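Side-chain contacts in proline dehydrogenase (Bradyrhizobium japonicum USDA 110, PDB 3HAZ), which probably oxidises proline to glutamate in two steps, with an FAD-dependent proline dehydrogenase and an NAD-dependent aldehyde dehydrogenase joined in one chain: residues E903-L906 / R907-R911; D805-D808 / R809-M813; E929-I932 / D933-V937. All coordinates share one frame; numbering follows the deposited sequence.

All three contacts are short runs of helix in the aldehyde dehydrogenase part of the chain, the third running on past its helix end, and each is mainly apolar toward the sheet. All are partly buried. Contact 2 is the most buried, in four of its seven touching residues, and its apolar core includes a methionine; it stands about 12 Å from contact 1 between nearest atoms, though both rest on strand 797-803. Contacts 1 and 3 have two buried residues each and centres 11 Å apart, joined by salt bridges from Arg934 to Glu903 and Glu910. Contact 3 alone meets another subunit, where backbone carbonyls of a helix end join the polar chemistry.

Contact 1: residues E903-L906 / R907-R911; sequences ERVL and RAIER
Helix 902-911 is an amphipathic helix of the aldehyde dehydrogenase part, and on its polar side Glu903 and Arg907 form an i to i+4 salt bridge. It works by charge alone: Glu903 OE2 stands 3.3 Å from Arg907 NE but well out of the guanidinium plane, so none of the guanidinium hydrogens is aimed at the oxygen. The two flat groups are turned 71° against each other. Glu903 CG meanwhile lies over one face of the guanidinium, displaced toward the rim and 3.4 Å from Arg907 CZ. With CG anti to the backbone N (chi1 173°), the glutamate chain then bends at chi2 and passes across the arginine, which runs extended from CG to NE. The stronger partner of OE2 is Arg934 of helix 925-934, which also forms a salt bridge with Glu910. With an alanine at Glu903, Arg934 would probably lose one of its two carboxylates, and the Arg907 guanidinium would be freer to turn.

The sheet side of the helix is apolar. Val905 and Ile909 run alongside each other, with Val905 CG1 4.1 Å from Ile909 CD1, and together they rest on Phe801 of strand 797-803 and Ile768 of strand 765-769. Branched aliphatic chains suit this face, and small Ala908 fits beside the bulk of Phe801. Regular backbone bonds hold the turn, among them Arg907 N to Glu903 O at 2.9 Å. Leu906 O receives Glu910 N at 2.9 Å and, weakly, Ile909 N, and the extended Glu910 chain passes beside that carbonyl on its way to Arg934.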
ATOM      1  N   GLU A 903      -3.148  41.440 -31.766  1.00 42.67           N
ATOM      2  CA  GLU A 903      -1.703  41.609 -31.640  1.00 47.65           C
ATOM      3  C   GLU A 903      -1.376  43.014 -31.151  1.00 42.47           C
ATOM      4  O   GLU A 903      -0.583  43.197 -30.231  1.00 42.66           O
ATOM      5  CB  GLU A 903      -1.008  41.354 -32.976  1.00 56.47           C
ATOM      6  CG  GLU A 903       0.485  41.666 -32.959  1.00 59.92           C
ATOM      7  CD  GLU A 903       1.253  40.780 -31.995  1.00 56.66           C
ATOM      8  OE1 GLU A 903       0.740  39.695 -31.644  1.00 53.50           O
ATOM      9  OE2 GLU A 903       2.369  41.166 -31.590  1.00 56.42           O
ATOM     10  N   ARG A 904      -2.002  44.000 -31.784  1.00 35.38           N
ATOM     11  CA  ARG A 904      -1.850  45.400 -31.410  1.00 39.83           C
ATOM     12  C   ARG A 904      -2.203  45.609 -29.938  1.00 36.17           C
ATOM     13  O   ARG A 904      -1.520  46.354 -29.226  1.00 32.50           O
ATOM     14  CB  ARG A 904      -2.742  46.274 -32.299  1.00 43.32           C
ATOM     15  CG  ARG A 904      -2.288  47.714 -32.436  1.00 58.11           C
ATOM     16  CD  ARG A 904      -2.708  48.287 -33.783  1.00 67.47           C
ATOM     17  NE  ARG A 904      -3.958  49.042 -33.727  1.00 73.30           N
ATOM     18  CZ  ARG A 904      -4.682  49.366 -34.796  1.00 74.87           C
ATOM     19  NH1 ARG A 904      -5.802  50.068 -34.658  1.00 79.14           N
ATOM     20  NH2 ARG A 904      -4.292  48.982 -36.006  1.00 68.57           N
ATOM     21  N   VAL A 905      -3.270  44.947 -29.491  1.00 25.63           N
ATOM     22  CA  VAL A 905      -3.716  45.048 -28.106  1.00 25.20           C
ATOM     23  C   VAL A 905      -2.662  44.490 -27.157  1.00 29.77           C
ATOM     24  O   VAL A 905      -2.364  45.082 -26.124  1.00 26.86           O
ATOM     25  CB  VAL A 905      -5.028  44.277 -27.878  1.00 21.31           C
ATOM     26  CG1 VAL A 905      -5.317  44.135 -26.384  1.00 17.95           C
ATOM     27  CG2 VAL A 905      -6.188  44.965 -28.606  1.00 22.23           C
ATOM     28  N   LEU A 906      -2.108  43.341 -27.522  1.00 22.62           N
ATOM     29  CA  LEU A 906      -1.093  42.681 -26.718  1.00 23.84           C
ATOM     30  C   LEU A 906       0.202  43.496 -26.665  1.00 30.08           C
ATOM     31  O   LEU A 906       0.829  43.591 -25.612  1.00 28.65           O
ATOM     32  CB  LEU A 906      -0.851  41.266 -27.244  1.00 32.30           C
ATOM     33  CG  LEU A 906      -2.061  40.336 -27.100  1.00 33.60           C
ATOM     34  CD1 LEU A 906      -1.932  39.106 -27.984  1.00 28.25           C
ATOM     35  CD2 LEU A 906      -2.257  39.944 -25.646  1.00 31.61           C
ATOM     36  N   ARG A 907       0.592  44.097 -27.788  1.00 28.51           N
ATOM     37  CA  ARG A 907       1.730  45.014 -27.787  1.00 29.42           C
ATOM     38  C   ARG A 907       1.457  46.214 -26.883  1.00 31.30           C
ATOM     39  O   ARG A 907       2.324  46.638 -26.129  1.00 34.76           O
ATOM     40  CB  ARG A 907       2.060  45.498 -29.200  1.00 33.61           C
ATOM     41  CG  ARG A 907       2.620  44.429 -30.120  1.00 45.02           C
ATOM     42  CD  ARG A 907       3.330  45.060 -31.308  1.00 61.56           C
ATOM     43  NE  ARG A 907       3.527  44.118 -32.408  1.00 71.08           N
ATOM     44  CZ  ARG A 907       2.804  44.110 -33.525  1.00 78.47           C
ATOM     45  NH1 ARG A 907       1.833  45.000 -33.696  1.00 78.69           N
ATOM     46  NH2 ARG A 907       3.052  43.216 -34.472  1.00 81.52           N
ATOM     47  N   ALA A 908       0.251  46.766 -26.967  1.00 28.36           N
ATOM     48  CA  ALA A 908      -0.136  47.880 -26.103  1.00 28.77           C
ATOM     49  C   ALA A 908       0.015  47.526 -24.618  1.00 31.83           C
ATOM     50  O   ALA A 908       0.404  48.360 -23.805  1.00 30.09           O
ATOM     51  CB  ALA A 908      -1.563  48.308 -26.400  1.00 27.01           C
ATOM     52  N   ILE A 909      -0.305  46.288 -24.265  1.00 27.16           N
ATOM     53  CA  ILE A 909      -0.192  45.863 -22.878  1.00 24.03           C
ATOM     54  C   ILE A 909       1.277  45.678 -22.491  1.00 26.58           C
ATOM     55  O   ILE A 909       1.700  46.082 -21.405  1.00 26.58           O
ATOM     56  CB  ILE A 909      -0.983  44.567 -22.621  1.00 27.22           C
ATOM     57  CG1 ILE A 909      -2.474  44.801 -22.860  1.00 27.51           C
ATOM     58  CG2 ILE A 909      -0.756  44.069 -21.196  1.00 26.10           C
ATOM     59  CD1 ILE A 909      -3.295  43.514 -22.925  1.00 18.61           C
ATOM     60  N   GLU A 910       2.057  45.083 -23.388  1.00 26.10           N
ATOM     61  CA  GLU A 910       3.475  44.840 -23.133  1.00 34.78           C
ATOM     62  C   GLU A 910       4.249  46.140 -22.986  1.00 33.82           C
ATOM     63  O   GLU A 910       5.270  46.192 -22.302  1.00 31.69           O
ATOM     64  CB  GLU A 910       4.087  44.029 -24.271  1.00 35.91           C
ATOM     65  CG  GLU A 910       3.647  42.585 -24.312  1.00 44.08           C
ATOM     66  CD  GLU A 910       4.102  41.886 -25.580  1.00 54.93           C
ATOM     67  OE1 GLU A 910       4.220  42.568 -26.624  1.00 55.22           O
ATOM     68  OE2 GLU A 910       4.337  40.658 -25.530  1.00 54.99           O
ATOM     69  N   ARG A 911       3.742  47.184 -23.630  1.00 30.91           N
ATOM     70  CA  ARG A 911       4.449  48.446 -23.790  1.00 35.69           C
ATOM     71  C   ARG A 911       4.606  49.232 -22.490  1.00 32.30           C
ATOM     72  O   ARG A 911       5.583  49.955 -22.316  1.00 31.77           O
ATOM     73  CB  ARG A 911       3.726  49.292 -24.853  1.00 45.35           C
ATOM     74  CG  ARG A 911       4.444  50.553 -25.300  1.00 57.05           C
ATOM     75  CD  ARG A 911       3.746  51.810 -24.794  1.00 66.82           C
ATOM     76  NE  ARG A 911       3.706  52.848 -25.823  1.00 72.76           N
ATOM     77  CZ  ARG A 911       3.181  54.059 -25.656  1.00 76.86           C
ATOM     78  NH1 ARG A 911       2.648  54.405 -24.491  1.00 74.40           N
ATOM     79  NH2 ARG A 911       3.191  54.930 -26.658  1.00 80.63           N
TER

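Contact 2: residues D805-D808 / R809-M813; sequences DVAD and RMIEM
Met810 leans back along helix 804-819 onto Val806, one turn earlier. Its CB lies 3.4 Å from Val806 O, the carbonyl that also accepts the Met810 N-H in a nearly straight bond (168°). CG, held beside the backbone N by a chi1 of -74°, is just as near that oxygen. From there the chain is extended: SD comes 3.8 Å from Val806 CG2, and the terminal CE closes to 3.6 Å from the same methyl. The two side chains keep company along their length, and an unbranched, flexible methionine can follow the valine while also touching Val802, Pro775 and Val778 of the surrounding strand and helix.

One residue further on, the same i to i+4 pairing recurs with Ala807 and Ile811. Ile811 CG1 sits 3.1 Å from Ala807 O, and both side chains face strand 891-897 of the aldehyde dehydrogenase fold, where the small alanine probably allows the close approach of the helix. Around the helix the polar side chains take over. Arg809, bent at chi2 and chi3, brings NE to within 3.1 Å of Glu812 OE1, a salt bridge with a bent hydrogen bond (141°), the oxygen a little out of the guanidinium plane. Asp808 turns instead to Arg896 of strand 891-897. Because Arg450 brings a second positive charge close to the Arg809 guanidinium, the carboxylate of Glu812 is likely to offset part of their repulsion.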
ATOM      1  N   ASP A 805     -17.513  45.017 -32.142  1.00 24.47           N
ATOM      2  CA  ASP A 805     -18.877  44.525 -32.352  1.00 26.84           C
ATOM      3  C   ASP A 805     -19.747  44.541 -31.093  1.00 26.71           C
ATOM      4  O   ASP A 805     -20.971  44.556 -31.185  1.00 25.11           O
ATOM      5  CB  ASP A 805     -18.874  43.120 -32.960  1.00 31.94           C
ATOM      6  CG  ASP A 805     -18.665  43.136 -34.458  1.00 38.86           C
ATOM      7  OD1 ASP A 805     -18.755  44.230 -35.068  1.00 38.54           O
ATOM      8  OD2 ASP A 805     -18.410  42.055 -35.027  1.00 34.16           O
ATOM      9  N   VAL A 806     -19.128  44.537 -29.916  1.00 20.75           N
ATOM     10  CA  VAL A 806     -19.921  44.543 -28.691  1.00 23.87           C
ATOM     11  C   VAL A 806     -19.609  45.745 -27.798  1.00 24.65           C
ATOM     12  O   VAL A 806     -20.117  45.843 -26.678  1.00 24.30           O
ATOM     13  CB  VAL A 806     -19.757  43.220 -27.897  1.00 25.10           C
ATOM     14  CG1 VAL A 806     -20.351  42.044 -28.682  1.00 22.34           C
ATOM     15  CG2 VAL A 806     -18.287  42.966 -27.557  1.00 18.01           C
ATOM     16  N   ALA A 807     -18.792  46.667 -28.306  1.00 23.04           N
ATOM     17  CA  ALA A 807     -18.275  47.760 -27.484  1.00 18.83           C
ATOM     18  C   ALA A 807     -19.376  48.660 -26.958  1.00 27.37           C
ATOM     19  O   ALA A 807     -19.358  49.029 -25.791  1.00 21.83           O
ATOM     20  CB  ALA A 807     -17.231  48.586 -28.257  1.00 22.71           C
ATOM     21  N   ASP A 808     -20.333  49.007 -27.820  1.00 22.97           N
ATOM     22  CA  ASP A 808     -21.381  49.961 -27.462  1.00 32.48           C
ATOM     23  C   ASP A 808     -22.259  49.428 -26.335  1.00 24.79           C
ATOM     24  O   ASP A 808     -22.597  50.147 -25.394  1.00 26.18           O
ATOM     25  CB  ASP A 808     -22.250  50.304 -28.686  1.00 34.80           C
ATOM     26  CG  ASP A 808     -21.519  51.177 -29.706  1.00 41.79           C
ATOM     27  OD1 ASP A 808     -20.631  51.963 -29.306  1.00 36.07           O
ATOM     28  OD2 ASP A 808     -21.834  51.075 -30.910  1.00 41.36           O
ATOM     29  N   ARG A 809     -22.644  48.167 -26.445  1.00 16.96           N
ATOM     30  CA  ARG A 809     -23.467  47.532 -25.419  1.00 19.43           C
ATOM     31  C   ARG A 809     -22.674  47.346 -24.127  1.00 14.76           C
ATOM     32  O   ARG A 809     -23.138  47.695 -23.043  1.00 21.96           O
ATOM     33  CB  ARG A 809     -24.004  46.189 -25.925  1.00 21.96           C
ATOM     34  CG  ARG A 809     -24.656  45.320 -24.852  1.00 23.77           C
ATOM     35  CD  ARG A 809     -25.816  46.047 -24.194  1.00 28.88           C
ATOM     36  NE  ARG A 809     -26.695  46.678 -25.180  1.00 31.63           N
ATOM     37  CZ  ARG A 809     -27.555  46.027 -25.957  1.00 32.75           C
ATOM     38  NH1 ARG A 809     -28.309  46.700 -26.821  1.00 30.06           N
ATOM     39  NH2 ARG A 809     -27.661  44.705 -25.881  1.00 23.35           N
ATOM     40  N   MET A 810     -21.467  46.812 -24.235  1.00 20.10           N
ATOM     41  CA  MET A 810     -20.653  46.605 -23.036  1.00 20.13           C
ATOM     42  C   MET A 810     -20.337  47.911 -22.298  1.00 21.87           C
ATOM     43  O   MET A 810     -20.455  47.988 -21.073  1.00 21.43           O
ATOM     44  CB  MET A 810     -19.387  45.821 -23.373  1.00 27.47           C
ATOM     45  CG  MET A 810     -19.673  44.329 -23.622  1.00 27.58           C
ATOM     46  SD  MET A 810     -18.175  43.359 -23.817  1.00 29.68           S
ATOM     47  CE  MET A 810     -18.840  41.733 -24.211  1.00 23.26           C
ATOM     48  N   ILE A 811     -19.974  48.946 -23.049  1.00 21.68           N
ATOM     49  CA  ILE A 811     -19.646  50.235 -22.454  1.00 24.00           C
ATOM     50  C   ILE A 811     -20.872  50.850 -21.781  1.00 29.17           C
ATOM     51  O   ILE A 811     -20.799  51.343 -20.654  1.00 28.50           O
ATOM     52  CB  ILE A 811     -19.073  51.204 -23.512  1.00 27.19           C
ATOM     53  CG1 ILE A 811     -17.650  50.784 -23.896  1.00 27.73           C
ATOM     54  CG2 ILE A 811     -19.101  52.640 -22.999  1.00 29.04           C
ATOM     55  CD1 ILE A 811     -17.099  51.507 -25.119  1.00 23.11           C
ATOM     56  N   GLU A 812     -21.997  50.814 -22.484  1.00 24.20           N
ATOM     57  CA  GLU A 812     -23.264  51.307 -21.962  1.00 26.99           C
ATOM     58  C   GLU A 812     -23.698  50.557 -20.689  1.00 27.08           C
ATOM     59  O   GLU A 812     -24.274  51.146 -19.767  1.00 23.16           O
ATOM     60  CB  GLU A 812     -24.340  51.198 -23.054  1.00 26.92           C
ATOM     61  CG  GLU A 812     -25.765  51.096 -22.548  1.00 35.84           C
ATOM     62  CD  GLU A 812     -26.753  50.707 -23.649  1.00 46.38           C
ATOM     63  OE1 GLU A 812     -26.775  49.522 -24.068  1.00 34.95           O
ATOM     64  OE2 GLU A 812     -27.510  51.596 -24.091  1.00 48.59           O
ATOM     65  N   MET A 813     -23.427  49.258 -20.631  1.00 21.80           N
ATOM     66  CA  MET A 813     -23.839  48.472 -19.466  1.00 23.81           C
ATOM     67  C   MET A 813     -22.938  48.757 -18.249  1.00 20.35           C
ATOM     68  O   MET A 813     -23.414  48.874 -17.117  1.00 20.51           O
ATOM     69  CB  MET A 813     -23.882  46.975 -19.794  1.00 24.62           C
ATOM     70  CG  MET A 813     -24.854  46.198 -18.920  1.00 28.88           C
ATOM     71  SD  MET A 813     -24.796  44.412 -19.144  1.00 29.13           S
ATOM     72  CE  MET A 813     -25.372  44.229 -20.825  1.00 21.23           C
TER
HETATM   73  O   HOH W   1     -22.451  46.606 -28.987  1.00 20.08           O

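Contact 3: residues E929-I932 / D933-V937; sequences EAII and DRVQV
Helix 925-934 makes its final turn here, Val935 N bonding to Ile931 O at 3.1 Å before the chain leaves helical geometry at Val935, whose psi is 157°. Asp933 N bonds to Glu929 O at 3.0 Å, while Arg934 N is shared, bonding to Ala930 O at 3.2 Å and weakly to Ile931 O. Val935 folds over the carbonyl it binds: a chi1 of -55° puts CG1 anti to the carbonyl carbon, leaving CG2 flanked by both backbone atoms, 3.3 Å from Ile931 O. Val935 CG1 looks across to Ile931 CG2 at 4.4 Å, a loose apolar touch. Both residues pack on Leu918, so branched aliphatic side chains suit this face of the beta-alpha-beta unit made with strands 917-921 and 939-942. Ile932 and Val935 touch Ile940 of the second strand.

Asp933 and Arg934 place their CB atoms beside carbonyls of the previous turn, Arg934 CB being 3.5 Å from Ala930 O, and their charged ends then run outward. The aspartate pairs with Arg568 of the second subunit, the arginine with Glu910 and Glu903 of helix 902-911. Ile932 O and Asp933 O accept hydrogen bonds from Arg648 of the second subunit. The carbonyls of a last helical turn lack further N-H partners within the helix and lie at the negative end of its dipole, so a cationic donor is likely to be well placed, tying the helix end into the subunit interface.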
ATOM      1  N   GLU A 929      -5.897  30.955 -24.178  1.00 19.16           N
ATOM      2  CA  GLU A 929      -4.591  30.332 -24.047  1.00 19.33           C
ATOM      3  C   GLU A 929      -3.511  31.078 -24.824  1.00 19.55           C
ATOM      4  O   GLU A 929      -2.377  31.153 -24.373  1.00 21.67           O
ATOM      5  CB  GLU A 929      -4.650  28.843 -24.408  1.00 18.84           C
ATOM      6  CG  GLU A 929      -5.351  28.023 -23.332  1.00 33.36           C
ATOM      7  CD  GLU A 929      -5.856  26.679 -23.826  1.00 36.86           C
ATOM      8  OE1 GLU A 929      -5.442  26.254 -24.925  1.00 29.17           O
ATOM      9  OE2 GLU A 929      -6.668  26.051 -23.106  1.00 39.01           O
ATOM     10  N   ALA A 930      -3.865  31.642 -25.976  1.00 22.70           N
ATOM     11  CA  ALA A 930      -2.916  32.454 -26.738  1.00 28.79           C
ATOM     12  C   ALA A 930      -2.528  33.718 -25.968  1.00 30.67           C
ATOM     13  O   ALA A 930      -1.366  34.126 -25.966  1.00 26.49           O
ATOM     14  CB  ALA A 930      -3.477  32.811 -28.100  1.00 27.70           C
ATOM     15  N   ILE A 931      -3.505  34.334 -25.310  1.00 25.15           N
ATOM     16  CA  ILE A 931      -3.227  35.501 -24.484  1.00 23.02           C
ATOM     17  C   ILE A 931      -2.283  35.166 -23.315  1.00 24.35           C
ATOM     18  O   ILE A 931      -1.306  35.876 -23.073  1.00 27.26           O
ATOM     19  CB  ILE A 931      -4.522  36.147 -23.966  1.00 23.91           C
ATOM     20  CG1 ILE A 931      -5.302  36.743 -25.144  1.00 28.85           C
ATOM     21  CG2 ILE A 931      -4.193  37.216 -22.931  1.00 21.38           C
ATOM     22  CD1 ILE A 931      -6.716  37.179 -24.811  1.00 29.81           C
ATOM     23  N   ILE A 932      -2.573  34.076 -22.608  1.00 23.45           N
ATOM     24  CA  ILE A 932      -1.742  33.639 -21.485  1.00 26.10           C
ATOM     25  C   ILE A 932      -0.304  33.374 -21.938  1.00 29.61           C
ATOM     26  O   ILE A 932       0.648  33.798 -21.285  1.00 28.36           O
ATOM     27  CB  ILE A 932      -2.311  32.371 -20.819  1.00 23.26           C
ATOM     28  CG1 ILE A 932      -3.636  32.678 -20.120  1.00 19.60           C
ATOM     29  CG2 ILE A 932      -1.311  31.777 -19.818  1.00 28.76           C
ATOM     30  CD1 ILE A 932      -4.401  31.424 -19.702  1.00 20.44           C
ATOM     31  N   ASP A 933      -0.160  32.672 -23.058  1.00 25.80           N
ATOM     32  CA  ASP A 933       1.153  32.352 -23.612  1.00 29.76           C
ATOM     33  C   ASP A 933       1.970  33.614 -23.851  1.00 31.43           C
ATOM     34  O   ASP A 933       3.177  33.646 -23.607  1.00 30.26           O
ATOM     35  CB  ASP A 933       1.004  31.604 -24.941  1.00 34.69           C
ATOM     36  CG  ASP A 933       2.340  31.372 -25.637  1.00 43.85           C
ATOM     37  OD1 ASP A 933       3.071  30.451 -25.213  1.00 47.31           O
ATOM     38  OD2 ASP A 933       2.654  32.101 -26.611  1.00 41.79           O
ATOM     39  N   ARG A 934       1.294  34.648 -24.331  1.00 30.57           N
ATOM     40  CA  ARG A 934       1.952  35.866 -24.785  1.00 31.97           C
ATOM     41  C   ARG A 934       2.402  36.804 -23.658  1.00 35.66           C
ATOM     42  O   ARG A 934       3.495  37.370 -23.717  1.00 35.49           O
ATOM     43  CB  ARG A 934       1.028  36.616 -25.744  1.00 27.35           C
ATOM     44  CG  ARG A 934       1.504  38.002 -26.112  1.00 34.05           C
ATOM     45  CD  ARG A 934       2.847  37.958 -26.822  1.00 44.31           C
ATOM     46  NE  ARG A 934       3.195  39.263 -27.374  1.00 42.83           N
ATOM     47  CZ  ARG A 934       2.883  39.662 -28.601  1.00 44.13           C
ATOM     48  NH1 ARG A 934       3.234  40.871 -29.012  1.00 44.87           N
ATOM     49  NH2 ARG A 934       2.220  38.849 -29.416  1.00 39.99           N
ATOM     50  N   VAL A 935       1.558  36.969 -22.643  1.00 29.83           N
ATOM     51  CA  VAL A 935       1.812  37.952 -21.591  1.00 31.40           C
ATOM     52  C   VAL A 935       2.595  37.379 -20.404  1.00 28.59           C
ATOM     53  O   VAL A 935       2.587  36.170 -20.160  1.00 31.93           O
ATOM     54  CB  VAL A 935       0.498  38.584 -21.092  1.00 27.51           C
ATOM     55  CG1 VAL A 935      -0.278  39.168 -22.260  1.00 26.98           C
ATOM     56  CG2 VAL A 935      -0.344  37.550 -20.358  1.00 24.71           C
ATOM     57  N   GLN A 936       3.271  38.256 -19.667  1.00 35.08           N
ATOM     58  CA  GLN A 936       4.098  37.834 -18.539  1.00 36.73           C
ATOM     59  C   GLN A 936       3.516  38.262 -17.189  1.00 36.73           C
ATOM     60  O   GLN A 936       4.143  38.093 -16.142  1.00 44.84           O
ATOM     61  CB  GLN A 936       5.522  38.378 -18.697  1.00 48.28           C
ATOM     62  CG  GLN A 936       6.454  37.464 -19.478  1.00 57.07           C
ATOM     63  CD  GLN A 936       7.904  37.920 -19.413  1.00 61.05           C
ATOM     64  OE1 GLN A 936       8.290  38.892 -20.063  1.00 61.14           O
ATOM     65  NE2 GLN A 936       8.715  37.214 -18.630  1.00 55.81           N
ATOM     66  N   VAL A 937       2.316  38.823 -17.233  1.00 28.84           N
ATOM     67  CA  VAL A 937       1.607  39.314 -16.055  1.00 28.97           C
ATOM     68  C   VAL A 937       1.562  38.294 -14.917  1.00 24.72           C
ATOM     69  O   VAL A 937       1.432  37.101 -15.160  1.00 25.11           O
ATOM     70  CB  VAL A 937       0.168  39.693 -16.457  1.00 32.54           C
ATOM     71  CG1 VAL A 937      -0.590  40.257 -15.278  1.00 38.45           C
ATOM     72  CG2 VAL A 937       0.214  40.705 -17.599  1.00 29.45           C
TER